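Local coordinates for RahU protein (Pseudomonas aeruginosa PAO1, PDB 6ZC2) that interacts with membrane ceramide phosphorylethanolamine and is a bacterial member of the aegerolysin family, to which glycolipid binding is generally ascribed, at residues 7-12 and 86-91; 78-83 and 109-114. All blocks are in the same frame, centred on the assembly; numbering follows the deposited sequence.

Contact 1 (7-12 and 86-91); sequences IAVKVV and GTFSWD. With EDO (1,2-ethanediol), chain F; EDO (1,2-ethanediol), chain D.
Both chi1 (-174°) and chi2 of I7 are trans, which runs the CG1 branch out extended and sets CD1 against both F88 and W90, while the other branch, CG2, drops onto the indole. W90 turns CG in between its own backbone N and carbonyl carbon (chi1 67°), which lays the indole under that methyl. I7 CG2 stands 3.7 Å from the centroid of the five-membered ring, close to the ring normal, in a CH-pi contact. CD1 of I7 rests 3.7 Å from CB of W90. The same methyl, I7 CD1, also reaches CE2 of F88 at 4.0 Å, here at the edge of the phenyl ring and in its plane. V9 approaches F88 from the opposing strand: its CG1 lies over the centre of one ring face, and its CG2 is 3.5 Å from F88 CE2. All four residues are buried and the contact is wholly apolar; the indole NE1 finds its hydrogen-bond partner in T72, on the neighbouring strand 72-80, which also supplies F76 against V9, F88 and W90. The axes of segments 7-12 and 86-91 run nearly antiparallel (161°) and come within 9.7 Å, the face-to-face spacing of two sheets closing the core of a beta sandwich.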
loop_
_atom_site.group_PDB
_atom_site.type_symbol
_atom_site.label_atom_id
_atom_site.label_comp_id
_atom_site.label_asym_id
_atom_site.label_seq_id
_atom_site.Cartn_x
_atom_site.Cartn_y
_atom_site.Cartn_z
ATOM N N ILE A 7 -2.017 -6.836 4.958
ATOM C CA ILE A 7 -1.072 -5.726 4.967
ATOM C C ILE A 7 -1.870 -4.454 5.231
ATOM O O ILE A 7 -3.029 -4.334 4.825
ATOM C CB ILE A 7 -0.302 -5.626 3.619
ATOM C CG1 ILE A 7 0.805 -4.557 3.677
ATOM C CG2 ILE A 7 -1.269 -5.350 2.459
ATOM C CD1 ILE A 7 1.663 -4.479 2.425
ATOM N N ALA A 8 -1.251 -3.495 5.917
ATOM C CA ALA A 8 -1.828 -2.163 6.062
ATOM C C ALA A 8 -0.705 -1.162 5.838
ATOM O O ALA A 8 0.300 -1.189 6.555
ATOM C CB ALA A 8 -2.482 -1.980 7.438
ATOM N N VAL A 9 -0.870 -0.294 4.836
ATOM C CA VAL A 9 0.162 0.651 4.421
ATOM C C VAL A 9 -0.213 2.042 4.917
ATOM O O VAL A 9 -1.239 2.599 4.504
ATOM C CB VAL A 9 0.348 0.644 2.896
ATOM C CG1 VAL A 9 1.524 1.524 2.512
ATOM C CG2 VAL A 9 0.519 -0.789 2.379
ATOM N N LYS A 10 0.622 2.612 5.788
ATOM C CA LYS A 10 0.429 3.973 6.291
ATOM C C LYS A 10 1.089 4.932 5.304
ATOM O O LYS A 10 2.316 4.932 5.162
ATOM C CB LYS A 10 1.048 4.116 7.680
ATOM C CG LYS A 10 0.853 5.492 8.298
ATOM C CD LYS A 10 1.513 5.596 9.670
ATOM C CE LYS A 10 1.471 7.024 10.191
ATOM N NZ LYS A 10 1.782 7.094 11.654
ATOM N N VAL A 11 0.287 5.738 4.613
ATOM C CA VAL A 11 0.784 6.674 3.604
ATOM C C VAL A 11 1.097 8.001 4.292
ATOM O O VAL A 11 0.188 8.702 4.753
ATOM C CB VAL A 11 -0.225 6.852 2.461
ATOM C CG1 VAL A 11 0.305 7.835 1.428
ATOM C CG2 VAL A 11 -0.538 5.502 1.824
ATOM N N VAL A 12 2.386 8.332 4.374
ATOM C CA VAL A 12 2.889 9.535 5.036
ATOM C C VAL A 12 3.397 10.483 3.953
ATOM O O VAL A 12 4.388 10.193 3.271
ATOM C CB VAL A 12 3.997 9.202 6.050
ATOM C CG1 VAL A 12 4.559 10.477 6.678
ATOM C CG2 VAL A 12 3.476 8.233 7.120
ATOM N N GLY A 86 5.321 6.967 -8.274
ATOM C CA GLY A 86 5.762 5.588 -8.234
ATOM C C GLY A 86 4.616 4.656 -7.881
ATOM O O GLY A 86 3.451 5.059 -7.836
ATOM N N THR A 87 4.980 3.393 -7.635
ATOM C CA THR A 87 4.023 2.309 -7.417
ATOM C C THR A 87 4.411 1.512 -6.178
ATOM O O THR A 87 5.568 1.095 -6.050
ATOM C CB THR A 87 3.997 1.359 -8.626
ATOM O OG1 THR A 87 3.617 2.088 -9.797
ATOM C CG2 THR A 87 3.032 0.189 -8.393
ATOM N N PHE A 88 3.447 1.290 -5.280
ATOM C CA PHE A 88 3.622 0.388 -4.144
ATOM C C PHE A 88 2.957 -0.952 -4.458
ATOM O O PHE A 88 1.791 -0.978 -4.863
ATOM C CB PHE A 88 3.017 0.974 -2.863
ATOM C CG PHE A 88 3.329 0.154 -1.644
ATOM C CD1 PHE A 88 4.499 0.355 -0.932
ATOM C CD2 PHE A 88 2.482 -0.869 -1.242
ATOM C CE1 PHE A 88 4.810 -0.425 0.169
ATOM C CE2 PHE A 88 2.796 -1.660 -0.149
ATOM C CZ PHE A 88 3.959 -1.440 0.554
ATOM N N SER A 89 3.685 -2.058 -4.257
ATOM C CA SER A 89 3.195 -3.400 -4.557
ATOM C C SER A 89 3.513 -4.331 -3.395
ATOM O O SER A 89 4.471 -4.110 -2.655
ATOM C CB SER A 89 3.857 -3.973 -5.824
ATOM O OG SER A 89 3.517 -3.227 -6.976
ATOM N N TRP A 90 2.722 -5.404 -3.256
ATOM C CA TRP A 90 2.945 -6.373 -2.182
ATOM C C TRP A 90 2.434 -7.751 -2.591
ATOM O O TRP A 90 1.584 -7.892 -3.480
ATOM C CB TRP A 90 2.257 -5.958 -0.861
ATOM C CG TRP A 90 0.754 -6.001 -0.973
ATOM C CD1 TRP A 90 -0.071 -7.057 -0.675
ATOM C CD2 TRP A 90 -0.095 -4.962 -1.481
ATOM N NE1 TRP A 90 -1.376 -6.729 -0.959
ATOM C CE2 TRP A 90 -1.417 -5.453 -1.456
ATOM C CE3 TRP A 90 0.137 -3.663 -1.954
ATOM C CZ2 TRP A 90 -2.503 -4.689 -1.876
ATOM C CZ3 TRP A 90 -0.941 -2.911 -2.376
ATOM C CH2 TRP A 90 -2.244 -3.427 -2.339
ATOM N N ASP A 91 2.939 -8.769 -1.887
ATOM C CA ASP A 91 2.505 -10.152 -2.066
ATOM C C ASP A 91 2.619 -10.865 -0.726
ATOM O O ASP A 91 3.721 -10.979 -0.178
ATOM C CB ASP A 91 3.363 -10.851 -3.122
ATOM C CG ASP A 91 2.978 -12.301 -3.311
ATOM O OD1 ASP A 91 1.770 -12.611 -3.230
ATOM O OD2 ASP A 91 3.883 -13.130 -3.546
HETATM C C1 EDO F . 7.135 3.323 -11.082
HETATM O O1 EDO F . 6.789 4.113 -12.229
HETATM C C2 EDO F . 6.907 1.850 -11.395
HETATM O O2 EDO F . 5.558 1.661 -11.838
HETATM C C1 EDO D . -2.177 -15.257 -3.169
HETATM O O1 EDO D . -2.127 -16.083 -2.007
HETATM C C2 EDO D . -1.082 -14.202 -3.063
HETATM O O2 EDO D . 0.207 -14.797 -3.266
#

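Contact 2 (78-83 and 109-114); sequences CYDGNT and ADYAGI
D80 and Y111 meet at about a right angle, the carboxylate plane turned 84° from the phenol ring. The hydroxyl gives its hydrogen to the acid: Y111 OH lies 2.6 Å from D80 OD2, a short bond that uses the anti side of the carboxylate oxygen and departs from its plane by only 17°. OD2 lies at the edge of the ring, near its plane. The carboxylate of D80 reaches the hydroxyl with CG anti to the backbone N (chi1 172°). T83 likewise crosses the tyrosine at about a right angle; its methyl CG2 touches the ring obliquely, 3.9 Å from Y111 CE2. The two partners of the phenol belong to one tight hairpin, whose type II' turn from D80 to T83 carries G81 and N82 at its corners. Main-chain bonds D80 N to T83 O (2.9 Å) and T83 N to D80 O (3.0 Å) hold acid and threonine side by side. Y111, at the start of strand 111-116, thereby ties the outermost strand of one sheet to the hairpin joining strands 72-80 and 83-92 of the other, with R134 of strand 126-134, M85 and I17 packed against both D80 and Y111.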
loop_
_atom_site.group_PDB
_atom_site.type_symbol
_atom_site.label_atom_id
_atom_site.label_comp_id
_atom_site.label_asym_id
_atom_site.label_seq_id
_atom_site.Cartn_x
_atom_site.Cartn_y
_atom_site.Cartn_z
ATOM N N CYS A 78 1.049 6.254 -6.703
ATOM C CA CYS A 78 1.059 7.546 -6.028
ATOM C C CYS A 78 1.351 8.634 -7.052
ATOM O O CYS A 78 2.308 8.511 -7.832
ATOM C CB CYS A 78 2.141 7.567 -4.935
ATOM S SG CYS A 78 1.858 6.382 -3.601
ATOM N N TYR A 79 0.534 9.697 -7.041
ATOM C CA TYR A 79 0.657 10.821 -7.966
ATOM C C TYR A 79 0.781 12.152 -7.222
ATOM O O TYR A 79 0.128 12.373 -6.197
ATOM C CB TYR A 79 -0.563 10.885 -8.920
ATOM C CG TYR A 79 -0.403 10.019 -10.149
ATOM C CD1 TYR A 79 -0.658 8.652 -10.118
ATOM C CD2 TYR A 79 0.050 10.567 -11.338
ATOM C CE1 TYR A 79 -0.477 7.860 -11.243
ATOM C CE2 TYR A 79 0.242 9.789 -12.469
ATOM C CZ TYR A 79 -0.027 8.440 -12.419
ATOM O OH TYR A 79 0.167 7.673 -13.543
ATOM N N ASP A 80 1.616 13.045 -7.763
ATOM C CA ASP A 80 1.723 14.443 -7.338
ATOM C C ASP A 80 1.042 15.255 -8.438
ATOM O O ASP A 80 1.655 15.557 -9.467
ATOM C CB ASP A 80 3.198 14.814 -7.212
ATOM C CG ASP A 80 3.425 16.300 -6.970
ATOM O OD1 ASP A 80 2.471 17.021 -6.600
ATOM O OD2 ASP A 80 4.579 16.754 -7.146
ATOM N N GLY A 81 -0.234 15.578 -8.251
ATOM C CA GLY A 81 -0.979 16.151 -9.366
ATOM C C GLY A 81 -0.981 15.196 -10.550
ATOM O O GLY A 81 -1.267 14.002 -10.405
ATOM N N ASN A 82 -0.629 15.714 -11.736
ATOM C CA ASN A 82 -0.553 14.921 -12.960
ATOM C C ASN A 82 0.692 14.036 -13.052
ATOM O O ASN A 82 0.772 13.217 -13.976
ATOM C CB ASN A 82 -0.593 15.848 -14.186
ATOM C CG ASN A 82 -1.871 16.662 -14.262
ATOM O OD1 ASN A 82 -2.960 16.116 -14.130
ATOM N ND2 ASN A 82 -1.744 17.971 -14.490
ATOM N N THR A 83 1.665 14.190 -12.151
ATOM C CA THR A 83 2.973 13.549 -12.285
ATOM C C THR A 83 3.056 12.271 -11.451
ATOM O O THR A 83 2.874 12.309 -10.226
ATOM C CB THR A 83 4.066 14.524 -11.852
ATOM O OG1 THR A 83 3.962 15.727 -12.622
ATOM C CG2 THR A 83 5.441 13.905 -12.064
ATOM N N ALA A 109 13.887 9.916 -10.117
ATOM C CA ALA A 109 14.567 10.368 -8.910
ATOM C C ALA A 109 13.957 11.633 -8.314
ATOM O O ALA A 109 14.447 12.107 -7.282
ATOM C CB ALA A 109 16.054 10.578 -9.187
ATOM N N ASP A 110 12.904 12.188 -8.923
ATOM C CA ASP A 110 12.249 13.350 -8.340
ATOM C C ASP A 110 11.433 13.004 -7.098
ATOM O O ASP A 110 11.096 13.912 -6.329
ATOM C CB ASP A 110 11.338 14.020 -9.375
ATOM C CG ASP A 110 12.115 14.695 -10.499
ATOM O OD1 ASP A 110 13.304 15.023 -10.301
ATOM O OD2 ASP A 110 11.526 14.905 -11.583
ATOM N N TYR A 111 11.097 11.728 -6.888
ATOM C CA TYR A 111 10.297 11.312 -5.743
ATOM C C TYR A 111 10.898 10.052 -5.146
ATOM O O TYR A 111 11.467 9.224 -5.862
ATOM C CB TYR A 111 8.836 11.013 -6.132
ATOM C CG TYR A 111 8.147 12.184 -6.783
ATOM C CD1 TYR A 111 7.567 13.188 -6.016
ATOM C CD2 TYR A 111 8.088 12.297 -8.167
ATOM C CE1 TYR A 111 6.939 14.276 -6.611
ATOM C CE2 TYR A 111 7.464 13.381 -8.777
ATOM C CZ TYR A 111 6.890 14.365 -7.997
ATOM O OH TYR A 111 6.274 15.433 -8.619
ATOM N N ALA A 112 10.740 9.902 -3.830
ATOM C CA ALA A 112 11.120 8.682 -3.131
ATOM C C ALA A 112 10.009 8.259 -2.181
ATOM O O ALA A 112 9.280 9.095 -1.636
ATOM C CB ALA A 112 12.429 8.852 -2.339
ATOM N N GLY A 113 9.892 6.944 -2.001
ATOM C CA GLY A 113 8.984 6.347 -1.044
ATOM C C GLY A 113 9.742 5.336 -0.213
ATOM O O GLY A 113 10.052 4.239 -0.691
ATOM N N ILE A 114 10.076 5.713 1.018
ATOM C CA ILE A 114 10.899 4.894 1.903
ATOM C C ILE A 114 9.973 4.081 2.799
ATOM O O ILE A 114 9.035 4.628 3.396
ATOM C CB ILE A 114 11.849 5.777 2.732
ATOM C CG1 ILE A 114 12.742 6.632 1.817
ATOM C CG2 ILE A 114 12.683 4.926 3.694
ATOM C CD1 ILE A 114 13.578 5.844 0.820
#

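Overall arrangement
Contacts 1 and 2 bridge the same two sheets at different depths: the centre of contact 1 lies about 2 Å from the centre of the chain, that of contact 2 about 14 Å, and the two contact centres are about 14 Å apart. Strands 72-80 and 83-92, neighbours in one sheet, connect them; G86 O and C78 N, 2.9 Å apart, probably form a hydrogen bond between the two regions. Contact 1 fills the middle of the sandwich, whereas contact 2 joins the sheets near one end. Two 1,2-ethanediol molecules, probably from the crystallisation liquor, hydrogen-bond to T87 and D91 beside contact 1, and also to K84 and G71, but take no part in its core.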